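Side-chain contacts in SAM-dependent methyltransferase (Anabaena variabilis ATCC 29413, PDB 3GGD), which binds S-adenosyl-L-homocysteine in a Rossmann-like methyltransferase domain and probably transfers methyl groups from S-adenosylmethionine to a substrate not yet identified: residues 35-39 against 40-44; 181-184 against 185-188; 187-191 against 192-196. All coordinates share one frame; numbering follows the deposited sequence. Where two conformers were deposited one is given.

Contact 1: 35-39 against 40-44; sequences WDANV and ERAVV. With SAH (S-adenosyl-L-homocysteine), chain E; EDO (1,2-ethanediol), chain K; EDO (1,2-ethanediol), chain L; EDO (1,2-ethanediol), chain M.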
ATOM      1  N   TRP A  35     -10.124   0.179  -1.647  1.00 59.82           N
ATOM      2  CA  TRP A  35      -9.355  -0.529  -0.608  1.00 59.53           C
ATOM      3  C   TRP A  35      -9.576  -0.002   0.818  1.00 59.52           C
ATOM      4  O   TRP A  35      -9.001  -0.549   1.772  1.00 57.94           O
ATOM      5  CB  TRP A  35      -7.865  -0.424  -0.908  1.00 60.30           C
ATOM      6  CG  TRP A  35      -7.470   0.997  -1.134  1.00 59.99           C
ATOM      7  CD1 TRP A  35      -7.165   1.933  -0.184  1.00 61.01           C
ATOM      8  CD2 TRP A  35      -7.404   1.655  -2.390  1.00 58.95           C
ATOM      9  NE1 TRP A  35      -6.900   3.154  -0.796  1.00 61.98           N
ATOM     10  CE2 TRP A  35      -7.045   3.001  -2.149  1.00 61.90           C
ATOM     11  CE3 TRP A  35      -7.614   1.242  -3.708  1.00 61.61           C
ATOM     12  CZ2 TRP A  35      -6.883   3.928  -3.184  1.00 60.96           C
ATOM     13  CZ3 TRP A  35      -7.459   2.160  -4.730  1.00 61.25           C
ATOM     14  CH2 TRP A  35      -7.099   3.487  -4.456  1.00 61.07           C
ATOM     15  N   ASP A  36     -10.428   1.001   0.975  1.00 59.63           N
ATOM     16  CA  ASP A  36     -10.505   1.726   2.248  1.00 60.24           C
ATOM     17  C   ASP A  36     -11.482   1.030   3.220  1.00 59.90           C
ATOM     18  O   ASP A  36     -12.512   1.573   3.609  1.00 60.16           O
ATOM     19  CB  ASP A  36     -10.875   3.190   1.965  1.00 60.26           C
ATOM     20  CG  ASP A  36     -10.664   4.113   3.157  1.00 62.64           C
ATOM     21  OD1 ASP A  36      -9.852   3.783   4.065  1.00 63.30           O
ATOM     22  OD2 ASP A  36     -11.280   5.202   3.156  1.00 63.08           O
ATOM     23  N   ALA A  37     -11.143  -0.203   3.565  1.00 59.58           N
ATOM     24  CA  ALA A  37     -11.923  -1.013   4.495  1.00 60.15           C
ATOM     25  C   ALA A  37     -11.796  -0.481   5.929  1.00 59.99           C
ATOM     26  O   ALA A  37     -10.785   0.082   6.290  1.00 59.78           O
ATOM     27  CB  ALA A  37     -11.416  -2.497   4.460  1.00 59.04           C
ATOM     28  N   ASN A  38     -12.819  -0.695   6.744  1.00 59.76           N
ATOM     29  CA  ASN A  38     -12.731  -0.342   8.145  1.00 59.92           C
ATOM     30  C   ASN A  38     -11.554  -1.081   8.807  1.00 59.10           C
ATOM     31  O   ASN A  38     -11.199  -2.185   8.393  1.00 57.01           O
ATOM     32  CB  ASN A  38     -14.048  -0.638   8.851  1.00 60.78           C
ATOM     33  CG  ASN A  38     -14.494  -2.055   8.677  1.00 63.63           C
ATOM     34  OD1 ASN A  38     -14.795  -2.484   7.558  1.00 67.50           O
ATOM     35  ND2 ASN A  38     -14.568  -2.796   9.782  1.00 63.94           N
ATOM     36  N   VAL A  39     -10.925  -0.435   9.793  1.00 58.35           N
ATOM     37  CA  VAL A  39      -9.682  -0.945  10.391  1.00 57.70           C
ATOM     38  C   VAL A  39      -9.795  -2.386  10.906  1.00 57.40           C
ATOM     39  O   VAL A  39      -8.835  -3.156  10.856  1.00 58.30           O
ATOM     40  CB  VAL A  39      -9.163   0.010  11.513  1.00 57.89           C
ATOM     41  CG1 VAL A  39      -8.714   1.356  10.872  1.00 57.66           C
ATOM     42  CG2 VAL A  39     -10.229   0.174  12.667  1.00 54.40           C
ATOM     43  N   GLU A  40     -10.962  -2.746  11.397  1.00 57.43           N
ATOM     44  CA  GLU A  40     -11.176  -4.080  11.919  1.00 58.52           C
ATOM     45  C   GLU A  40     -10.931  -5.183  10.890  1.00 59.96           C
ATOM     46  O   GLU A  40     -10.637  -6.300  11.282  1.00 59.36           O
ATOM     47  CB  GLU A  40     -12.555  -4.236  12.536  1.00 57.09           C
ATOM     48  CG  GLU A  40     -12.814  -3.328  13.744  1.00 57.15           C
ATOM     49  CD  GLU A  40     -13.333  -1.922  13.404  1.00 60.11           C
ATOM     50  OE1 GLU A  40     -13.428  -1.596  12.194  1.00 57.00           O
ATOM     51  OE2 GLU A  40     -13.680  -1.152  14.367  1.00 58.36           O
ATOM     52  N   ARG A  41     -11.032  -4.863   9.596  1.00 60.62           N
ATOM     53  CA  ARG A  41     -10.806  -5.845   8.527  1.00 61.93           C
ATOM     54  C   ARG A  41      -9.471  -5.559   7.813  1.00 61.38           C
ATOM     55  O   ARG A  41      -9.186  -6.158   6.779  1.00 60.78           O
ATOM     56  CB  ARG A  41     -11.902  -5.718   7.440  1.00 62.15           C
ATOM     57  CG  ARG A  41     -13.278  -5.965   7.893  1.00 64.79           C
ATOM     58  CD  ARG A  41     -14.267  -6.121   6.734  1.00 64.36           C
ATOM     59  NE  ARG A  41     -14.577  -4.909   5.960  1.00 66.55           N
ATOM     60  CZ  ARG A  41     -14.492  -4.782   4.621  1.00 69.10           C
ATOM     61  NH1 ARG A  41     -14.081  -5.786   3.809  1.00 68.09           N
ATOM     62  NH2 ARG A  41     -14.860  -3.618   4.075  1.00 67.93           N
ATOM     63  N   ALA A  42      -8.704  -4.581   8.300  1.00 61.28           N
ATOM     64  CA  ALA A  42      -7.503  -4.157   7.621  1.00 60.40           C
ATOM     65  C   ALA A  42      -6.319  -4.174   8.618  1.00 60.39           C
ATOM     66  O   ALA A  42      -5.813  -5.252   8.971  1.00 59.93           O
ATOM     67  CB  ALA A  42      -7.724  -2.791   6.980  1.00 59.74           C
ATOM     68  N   VAL A  43      -5.888  -3.011   9.094  1.00 58.87           N
ATOM     69  CA  VAL A  43      -4.739  -2.965  10.002  1.00 58.61           C
ATOM     70  C   VAL A  43      -4.881  -3.775  11.333  1.00 58.24           C
ATOM     71  O   VAL A  43      -3.886  -4.255  11.899  1.00 57.83           O
ATOM     72  CB  VAL A  43      -4.309  -1.471  10.287  1.00 59.21           C
ATOM     73  CG1 VAL A  43      -5.398  -0.747  11.123  1.00 57.14           C
ATOM     74  CG2 VAL A  43      -2.858  -1.413  10.909  1.00 57.35           C
ATOM     75  N   VAL A  44      -6.105  -3.951  11.819  1.00 58.46           N
ATOM     76  CA  VAL A  44      -6.337  -4.780  12.994  1.00 58.36           C
ATOM     77  C   VAL A  44      -5.941  -6.242  12.719  1.00 58.92           C
ATOM     78  O   VAL A  44      -5.416  -6.964  13.614  1.00 57.20           O
ATOM     79  CB  VAL A  44      -7.802  -4.719  13.434  1.00 58.07           C
ATOM     80  CG1 VAL A  44      -8.170  -5.902  14.385  1.00 56.61           C
ATOM     81  CG2 VAL A  44      -8.087  -3.389  14.053  1.00 57.63           C
TER
HETATM   82  N   SAH E 248      -1.975   2.095   2.198  1.00 47.95           N
HETATM   83  CA  SAH E 248      -3.240   2.824   1.918  1.00 49.38           C
HETATM   84  CB  SAH E 248      -3.430   3.184   0.429  1.00 49.33           C
HETATM   85  CG  SAH E 248      -3.387   2.067  -0.628  1.00 48.24           C
HETATM   86  SD  SAH E 248      -3.724   2.659  -2.297  1.00 40.72           S
HETATM   87  C   SAH E 248      -4.455   2.048   2.406  1.00 49.97           C
HETATM   88  O   SAH E 248      -5.539   2.646   2.624  1.00 50.80           O
HETATM   89  OXT SAH E 248      -4.394   0.829   2.565  1.00 48.90           O
HETATM   90  C5' SAH E 248      -2.079   2.889  -2.908  1.00 48.21           C
HETATM   91  C4' SAH E 248      -1.428   4.209  -2.401  1.00 48.86           C
HETATM   92  O4' SAH E 248      -0.077   4.314  -2.913  1.00 48.08           O
HETATM   93  C3' SAH E 248      -2.107   5.522  -2.831  1.00 46.81           C
HETATM   94  O3' SAH E 248      -2.396   6.370  -1.732  1.00 47.64           O
HETATM   95  C2' SAH E 248      -1.083   6.204  -3.730  1.00 47.91           C
HETATM   96  O2' SAH E 248      -1.178   7.641  -3.823  1.00 47.29           O
HETATM   97  C1' SAH E 248       0.227   5.677  -3.174  1.00 48.00           C
HETATM   98  N9  SAH E 248       1.357   5.793  -4.104  1.00 47.52           N
HETATM   99  C8  SAH E 248       1.305   5.501  -5.432  1.00 48.12           C
HETATM  100  N7  SAH E 248       2.514   5.684  -5.989  1.00 47.45           N
HETATM  101  C5  SAH E 248       3.345   6.113  -4.992  1.00 47.55           C
HETATM  102  C6  SAH E 248       4.738   6.541  -4.936  1.00 48.56           C
HETATM  103  N6  SAH E 248       5.417   6.516  -6.107  1.00 48.57           N
HETATM  104  N1  SAH E 248       5.270   6.958  -3.778  1.00 47.31           N
HETATM  105  C2  SAH E 248       4.507   6.989  -2.639  1.00 48.68           C
HETATM  106  N3  SAH E 248       3.224   6.626  -2.649  1.00 46.69           N
HETATM  107  C4  SAH E 248       2.596   6.216  -3.768  1.00 45.85           C
HETATM  108  C1  EDO K 254     -13.590   2.909   6.396  1.00 77.89           C
HETATM  109  O1  EDO K 254     -13.845   2.741   7.783  1.00 80.33           O
HETATM  110  C2  EDO K 254     -12.612   4.059   6.343  1.00 78.99           C
HETATM  111  O2  EDO K 254     -13.169   5.167   5.628  1.00 79.80           O
HETATM  112  C1  EDO L 255      -6.479  -6.892   4.589  1.00 56.55           C
HETATM  113  O1  EDO L 255      -7.532  -5.924   4.438  1.00 54.42           O
HETATM  114  C2  EDO L 255      -5.466  -6.503   5.704  1.00 56.76           C
HETATM  115  O2  EDO L 255      -4.984  -5.125   5.627  1.00 50.47           O
HETATM  116  C1  EDO M 256      -6.712  -9.214  15.673  1.00 54.60           C
HETATM  117  O1  EDO M 256      -6.192  -9.538  14.372  1.00 55.29           O
HETATM  118  C2  EDO M 256      -7.029 -10.492  16.453  1.00 53.44           C
HETATM  119  O2  EDO M 256      -5.856 -11.149  16.929  1.00 52.60           O
HETATM  120  O   HOH W   1     -15.828  -1.178   5.165  1.00 66.60           O
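The guanidinium of R41 carries A37 CB over one face, off toward the rim, with NH2 the nearest atom at 3.6 Å. At its edge NE donates to N38 OD1 (2.9 Å, 160° at the hydrogen), 23° out of the amide's carbonyl plane, while a water in the guanidinium plane bridges NH2 and the same OD1. NH1 turns elsewhere, to Q222 and S223, and Y232 adds a cation-pi contact. Farther back in the loop, the W35 indole has SAH SD over one face, offset toward the rim, 3.3 Å from CE2. The other end of the N38 amide is used too: ND2 donates to E40 OE1 at 2.9 Å, from the anti side but tilted out of the carboxylate plane, a reach made possible by the bend of the E40 chain at chi2 (86°). With both ends engaged, the flip of the amide is fixed. V39 O accepts from A42 N, an i+3 bond, and from V44 N on the opposite face of its carbonyl plane; V39 CB packs on V43 CG1 (3.9 Å). The short 3-10 segment 39-41 leads into helix 43-50, where A42 is the N-cap residue, V43 and V44 touch F73 of helix 69-77, and A42 leans on R131 of strand 127-131.

Contact 2: 181-184 against 185-188; sequences QLPY and ELLL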
ATOM      1  N   GLN A 181     -19.252  -6.684 -15.713  1.00 62.99           N
ATOM      2  CA  GLN A 181     -18.359  -5.554 -15.547  1.00 63.93           C
ATOM      3  C   GLN A 181     -17.583  -5.725 -14.297  1.00 61.76           C
ATOM      4  O   GLN A 181     -17.945  -6.526 -13.438  1.00 61.68           O
ATOM      5  CB  GLN A 181     -19.013  -4.140 -15.614  1.00 64.65           C
ATOM      6  CG  GLN A 181     -20.354  -3.869 -14.920  1.00 68.29           C
ATOM      7  CD  GLN A 181     -20.736  -2.303 -14.834  1.00 68.58           C
ATOM      8  OE1 GLN A 181     -20.593  -1.512 -15.787  1.00 67.52           O
ATOM      9  NE2 GLN A 181     -21.213  -1.903 -13.656  1.00 75.69           N
ATOM     10  N   LEU A 182     -16.475  -4.995 -14.236  1.00 59.96           N
ATOM     11  CA  LEU A 182     -15.648  -4.926 -13.061  1.00 58.47           C
ATOM     12  C   LEU A 182     -16.354  -4.068 -12.006  1.00 57.95           C
ATOM     13  O   LEU A 182     -17.262  -3.301 -12.325  1.00 56.12           O
ATOM     14  CB  LEU A 182     -14.280  -4.347 -13.414  1.00 58.42           C
ATOM     15  CG  LEU A 182     -13.353  -5.219 -14.302  1.00 60.02           C
ATOM     16  CD1 LEU A 182     -12.158  -4.376 -14.828  1.00 61.22           C
ATOM     17  CD2 LEU A 182     -12.842  -6.490 -13.536  1.00 59.50           C
ATOM     18  N   PRO A 183     -15.981  -4.235 -10.737  1.00 57.81           N
ATOM     19  CA  PRO A 183     -16.542  -3.443  -9.647  1.00 58.20           C
ATOM     20  C   PRO A 183     -16.410  -1.916  -9.847  1.00 58.11           C
ATOM     21  O   PRO A 183     -15.321  -1.447 -10.200  1.00 56.58           O
ATOM     22  CB  PRO A 183     -15.680  -3.856  -8.454  1.00 58.89           C
ATOM     23  CG  PRO A 183     -15.288  -5.256  -8.760  1.00 59.35           C
ATOM     24  CD  PRO A 183     -15.036  -5.257 -10.251  1.00 58.29           C
ATOM     25  N   TYR A 184     -17.496  -1.170  -9.603  1.00 58.68           N
ATOM     26  CA  TYR A 184     -17.500   0.303  -9.702  1.00 58.67           C
ATOM     27  C   TYR A 184     -16.277   0.923  -9.077  1.00 57.94           C
ATOM     28  O   TYR A 184     -15.598   1.748  -9.696  1.00 56.84           O
ATOM     29  CB  TYR A 184     -18.767   0.943  -9.026  1.00 61.03           C
ATOM     30  CG  TYR A 184     -18.792   2.518  -9.000  1.00 60.77           C
ATOM     31  CD1 TYR A 184     -18.618   3.235 -10.171  1.00 65.08           C
ATOM     32  CD2 TYR A 184     -19.050   3.257  -7.831  1.00 64.20           C
ATOM     33  CE1 TYR A 184     -18.659   4.669 -10.209  1.00 64.90           C
ATOM     34  CE2 TYR A 184     -19.110   4.713  -7.843  1.00 60.92           C
ATOM     35  CZ  TYR A 184     -18.888   5.421  -9.050  1.00 65.99           C
ATOM     36  OH  TYR A 184     -18.913   6.892  -9.183  1.00 63.96           O
ATOM     37  N   GLU A 185     -15.975   0.516  -7.845  1.00 56.77           N
ATOM     38  CA  GLU A 185     -14.898   1.152  -7.117  1.00 57.27           C
ATOM     39  C   GLU A 185     -13.521   0.874  -7.726  1.00 57.14           C
ATOM     40  O   GLU A 185     -12.591   1.657  -7.526  1.00 58.73           O
ATOM     41  CB  GLU A 185     -14.942   0.778  -5.626  1.00 56.98           C
ATOM     42  CG  GLU A 185     -16.304   1.097  -4.935  1.00 57.71           C
ATOM     43  CD  GLU A 185     -17.350  -0.020  -5.040  1.00 61.05           C
ATOM     44  OE1 GLU A 185     -17.223  -0.952  -5.878  1.00 60.63           O
ATOM     45  OE2 GLU A 185     -18.312   0.031  -4.247  1.00 62.77           O
ATOM     46  N   LEU A 186     -13.388  -0.218  -8.460  1.00 56.21           N
ATOM     47  CA  LEU A 186     -12.127  -0.517  -9.155  1.00 56.00           C
ATOM     48  C   LEU A 186     -12.079   0.329 -10.427  1.00 55.77           C
ATOM     49  O   LEU A 186     -11.054   0.896 -10.765  1.00 57.26           O
ATOM     50  CB  LEU A 186     -12.009  -1.993  -9.504  1.00 55.07           C
ATOM     51  CG  LEU A 186     -10.763  -2.420 -10.332  1.00 56.84           C
ATOM     52  CD1 LEU A 186      -9.429  -2.073  -9.627  1.00 53.66           C
ATOM     53  CD2 LEU A 186     -10.839  -3.902 -10.673  1.00 53.93           C
ATOM     54  N   LEU A 187     -13.199   0.420 -11.122  1.00 55.68           N
ATOM     55  CA  LEU A 187     -13.246   1.251 -12.304  1.00 55.97           C
ATOM     56  C   LEU A 187     -12.846   2.698 -11.964  1.00 56.56           C
ATOM     57  O   LEU A 187     -12.170   3.380 -12.762  1.00 56.67           O
ATOM     58  CB  LEU A 187     -14.615   1.147 -12.975  1.00 55.54           C
ATOM     59  CG  LEU A 187     -14.899  -0.178 -13.688  1.00 55.17           C
ATOM     60  CD1 LEU A 187     -16.362  -0.255 -14.201  1.00 50.57           C
ATOM     61  CD2 LEU A 187     -13.873  -0.425 -14.858  1.00 54.72           C
ATOM     62  N   LEU A 188     -13.234   3.165 -10.772  1.00 57.24           N
ATOM     63  CA  LEU A 188     -12.866   4.513 -10.329  1.00 57.51           C
ATOM     64  C   LEU A 188     -11.371   4.773 -10.295  1.00 57.12           C
ATOM     65  O   LEU A 188     -10.940   5.918 -10.514  1.00 56.83           O
ATOM     66  CB  LEU A 188     -13.471   4.864  -8.952  1.00 57.27           C
ATOM     67  CG  LEU A 188     -14.989   5.105  -8.942  1.00 57.54           C
ATOM     68  CD1 LEU A 188     -15.508   5.346  -7.511  1.00 58.20           C
ATOM     69  CD2 LEU A 188     -15.424   6.226  -9.876  1.00 56.43           C
TER
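Y184 and L188, one helical turn apart, bring a phenol ring and a forked leucine end together at a slant. L188 CD1 sits over one face of the ring, 3.9 Å from its centroid and 23° off the normal, a CH-pi contact displaced toward the rim. The second methyl, CD2, reaches the hydroxyl end, 3.6 Å from Y184 CE1 and equally near Y184 OH, so that both branches of the fork are used. The tyrosine reaches this place because its CG is anti to the backbone N (chi1 176°), which swings the ring forward along the helix, toward L188. E185 behaves differently: its chain bends at chi2, and the carboxylate curls back near the start of the helix, where OE1 accepts a hydrogen bond from H225 ND1.

Elsewhere apolar ends meet more loosely. L182 CB faces L187 CD2 at 4.2 Å, L182 CD2 approaches L186 CD2 at 4.3 Å, and P183 CB lies beside L186 CB; L182, P183 and L186 also pack on F172, L175 and L176 of helix 168-179. P183 O takes two amides, L187 N at 3.0 Å nearly in line with the carbonyl and L186 N from above its plane, while L188 N continues to Y184 O. This is the first turn of helix 184-190, with proline as the N-cap residue and an apolar side set against the preceding helix 168-179.

Contact 3: 187-191 against 192-196; sequences LLVME and HGIRP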
ATOM      1  N   LEU A 187     -13.199   0.420 -11.122  1.00 55.68           N
ATOM      2  CA  LEU A 187     -13.246   1.251 -12.304  1.00 55.97           C
ATOM      3  C   LEU A 187     -12.846   2.698 -11.964  1.00 56.56           C
ATOM      4  O   LEU A 187     -12.170   3.380 -12.762  1.00 56.67           O
ATOM      5  CB  LEU A 187     -14.615   1.147 -12.975  1.00 55.54           C
ATOM      6  CG  LEU A 187     -14.899  -0.178 -13.688  1.00 55.17           C
ATOM      7  CD1 LEU A 187     -16.362  -0.255 -14.201  1.00 50.57           C
ATOM      8  CD2 LEU A 187     -13.873  -0.425 -14.858  1.00 54.72           C
ATOM      9  N   LEU A 188     -13.234   3.165 -10.772  1.00 57.24           N
ATOM     10  CA  LEU A 188     -12.866   4.513 -10.329  1.00 57.51           C
ATOM     11  C   LEU A 188     -11.371   4.773 -10.295  1.00 57.12           C
ATOM     12  O   LEU A 188     -10.940   5.918 -10.514  1.00 56.83           O
ATOM     13  CB  LEU A 188     -13.471   4.864  -8.952  1.00 57.27           C
ATOM     14  CG  LEU A 188     -14.989   5.105  -8.942  1.00 57.54           C
ATOM     15  CD1 LEU A 188     -15.508   5.346  -7.511  1.00 58.20           C
ATOM     16  CD2 LEU A 188     -15.424   6.226  -9.876  1.00 56.43           C
ATOM     17  N   VAL A 189     -10.576   3.742 -10.000  0.50 56.75           N
ATOM     18  CA  VAL A 189      -9.116   3.900  -9.990  0.50 56.60           C
ATOM     19  C   VAL A 189      -8.585   3.764 -11.418  0.50 56.92           C
ATOM     20  O   VAL A 189      -7.752   4.550 -11.864  0.50 56.53           O
ATOM     21  CB  VAL A 189      -8.361   2.835  -9.098  0.50 57.10           C
ATOM     22  CG1 VAL A 189      -6.993   3.399  -8.604  0.50 52.65           C
ATOM     23  CG2 VAL A 189      -9.219   2.376  -7.925  0.50 57.46           C
HETATM   24  N   MSE A 190      -9.065   2.749 -12.127  1.00 56.64           N
HETATM   25  CA  MSE A 190      -8.585   2.449 -13.497  1.00 57.81           C
HETATM   26  C   MSE A 190      -8.851   3.560 -14.491  1.00 57.51           C
HETATM   27  O   MSE A 190      -8.201   3.682 -15.525  1.00 56.30           O
HETATM   28  CB  MSE A 190      -9.223   1.155 -14.001  1.00 56.91           C
HETATM   29  CG  MSE A 190      -8.788  -0.070 -13.156  1.00 58.06           C
HETATM   30 SE   MSE A 190      -9.763  -1.692 -13.758  0.75 63.82          SE
HETATM   31  CE  MSE A 190      -9.679  -1.624 -15.716  1.00 56.71           C
ATOM     32  N   GLU A 191      -9.831   4.380 -14.173  1.00 58.36           N
ATOM     33  CA  GLU A 191     -10.130   5.583 -14.949  1.00 59.27           C
ATOM     34  C   GLU A 191      -8.854   6.404 -15.157  1.00 58.35           C
ATOM     35  O   GLU A 191      -8.719   7.100 -16.135  1.00 56.91           O
ATOM     36  CB  GLU A 191     -11.211   6.347 -14.156  1.00 60.55           C
ATOM     37  CG  GLU A 191     -11.893   7.396 -14.803  1.00 65.95           C
ATOM     38  CD  GLU A 191     -12.705   6.940 -16.020  1.00 71.51           C
ATOM     39  OE1 GLU A 191     -13.546   6.014 -15.878  1.00 77.18           O
ATOM     40  OE2 GLU A 191     -12.524   7.544 -17.113  1.00 72.73           O
ATOM     41  N   HIS A 192      -7.893   6.298 -14.243  1.00 58.36           N
ATOM     42  CA  HIS A 192      -6.661   7.092 -14.300  1.00 58.61           C
ATOM     43  C   HIS A 192      -5.464   6.361 -14.899  1.00 58.63           C
ATOM     44  O   HIS A 192      -4.348   6.870 -14.858  1.00 59.47           O
ATOM     45  CB  HIS A 192      -6.364   7.650 -12.894  1.00 58.36           C
ATOM     46  CG  HIS A 192      -7.508   8.474 -12.375  1.00 59.19           C
ATOM     47  ND1 HIS A 192      -7.743   9.758 -12.816  1.00 55.50           N
ATOM     48  CD2 HIS A 192      -8.565   8.146 -11.591  1.00 57.50           C
ATOM     49  CE1 HIS A 192      -8.870  10.202 -12.291  1.00 57.48           C
ATOM     50  NE2 HIS A 192      -9.399   9.244 -11.552  1.00 55.70           N
ATOM     51  N   GLY A 193      -5.701   5.191 -15.484  1.00 58.61           N
ATOM     52  CA  GLY A 193      -4.611   4.390 -16.071  1.00 58.84           C
ATOM     53  C   GLY A 193      -3.918   3.462 -15.056  1.00 58.98           C
ATOM     54  O   GLY A 193      -3.061   2.656 -15.431  1.00 59.74           O
ATOM     55  N   ILE A 194      -4.289   3.564 -13.786  1.00 58.16           N
ATOM     56  CA  ILE A 194      -3.765   2.683 -12.721  1.00 57.98           C
ATOM     57  C   ILE A 194      -4.392   1.300 -12.876  1.00 58.69           C
ATOM     58  O   ILE A 194      -5.574   1.182 -13.272  1.00 58.31           O
ATOM     59  CB  ILE A 194      -4.105   3.259 -11.321  1.00 58.02           C
ATOM     60  CG1 ILE A 194      -3.415   4.635 -11.136  1.00 58.78           C
ATOM     61  CG2 ILE A 194      -3.733   2.277 -10.172  1.00 56.93           C
ATOM     62  CD1 ILE A 194      -4.099   5.592 -10.127  1.00 57.42           C
ATOM     63  N   ARG A 195      -3.586   0.262 -12.625  1.00 58.84           N
ATOM     64  CA  ARG A 195      -4.033  -1.129 -12.739  1.00 58.87           C
ATOM     65  C   ARG A 195      -3.556  -1.920 -11.541  1.00 59.57           C
ATOM     66  O   ARG A 195      -2.454  -1.707 -11.048  1.00 60.02           O
ATOM     67  CB  ARG A 195      -3.480  -1.806 -13.987  1.00 58.98           C
ATOM     68  CG  ARG A 195      -3.933  -1.185 -15.297  1.00 58.46           C
ATOM     69  CD  ARG A 195      -5.398  -1.481 -15.554  1.00 58.82           C
ATOM     70  NE  ARG A 195      -5.888  -0.899 -16.818  1.00 59.08           N
ATOM     71  CZ  ARG A 195      -6.411   0.317 -16.963  1.00 58.09           C
ATOM     72  NH1 ARG A 195      -6.547   1.154 -15.946  1.00 57.32           N
ATOM     73  NH2 ARG A 195      -6.816   0.690 -18.142  1.00 58.90           N
ATOM     74  N   PRO A 196      -4.386  -2.851 -11.075  1.00 59.46           N
ATOM     75  CA  PRO A 196      -3.930  -3.742 -10.020  1.00 59.43           C
ATOM     76  C   PRO A 196      -2.926  -4.695 -10.636  1.00 59.30           C
ATOM     77  O   PRO A 196      -3.000  -4.979 -11.839  1.00 58.77           O
ATOM     78  CB  PRO A 196      -5.206  -4.497  -9.615  1.00 59.18           C
ATOM     79  CG  PRO A 196      -6.024  -4.516 -10.840  1.00 59.62           C
ATOM     80  CD  PRO A 196      -5.730  -3.207 -11.559  1.00 60.11           C
TER
HETATM   81  O   HOH W   2      -6.889   3.612 -18.651  1.00 68.63           O
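A type I beta turn from M190 to G193 carries the chain out of helix 184-190, and M190 O is the acceptor that ties its parts together. G193 N reaches this oxygen from above the carbonyl plane at 2.9 Å, whereas R195 NH1 comes in that plane, on a lone pair, at 3.1 Å. A water gives it a further, weak bond and accepts from R195 NH2. The same NH1 also donates to I194 O (2.8 Å), so one nitrogen joins the helix end to the loop that follows. The R195 chain folds back for this through its bend at chi2 (-71°), and its guanidinium receives the selenomethionine methyl, M190 CE, over the centre of one face. I194 O is additionally approached by M190 CA in a CA-H...O contact.

The preceding carbonyl, V189 O, is met by H192 N at 3.0 Å. The H192 ring is held from helix 15-29: NE2 accepts from K25 NZ, which also donates to L188 O, and ND1 pairs with Q21 OE1; H192 CD2 lies near L188 O as well. G193 takes a positive phi (87°), a conformation glycine adopts readily. On the side of helix 15-29, V189 and I194 pack on W19, with V189 CG1, in the conformer given, 3.8 Å from I194 CG2.

In the fold
Contacts 2 and 3 are the two ends of one helix, 184-190: contact 2 starts it, contact 3 takes the chain out of it, and they share L187 and L188 and touch where L182 CD1 packs on the selenium of M190. Contact 1 leads into another helix, 43-50, with its centre about 19 Å from that of contact 2, yet it meets contact 3 where, in the conformer given, V189 packs against W35. All three mix buried and exposed residues; contact 1 lies nearest the chain's centre and contact 2 farthest. Leucines and a tyrosine dominate contact 2, whereas contacts 1 and 3 rely on an arginine bonded to carbonyl oxygens and water, and contact 1 alone reaches SAH.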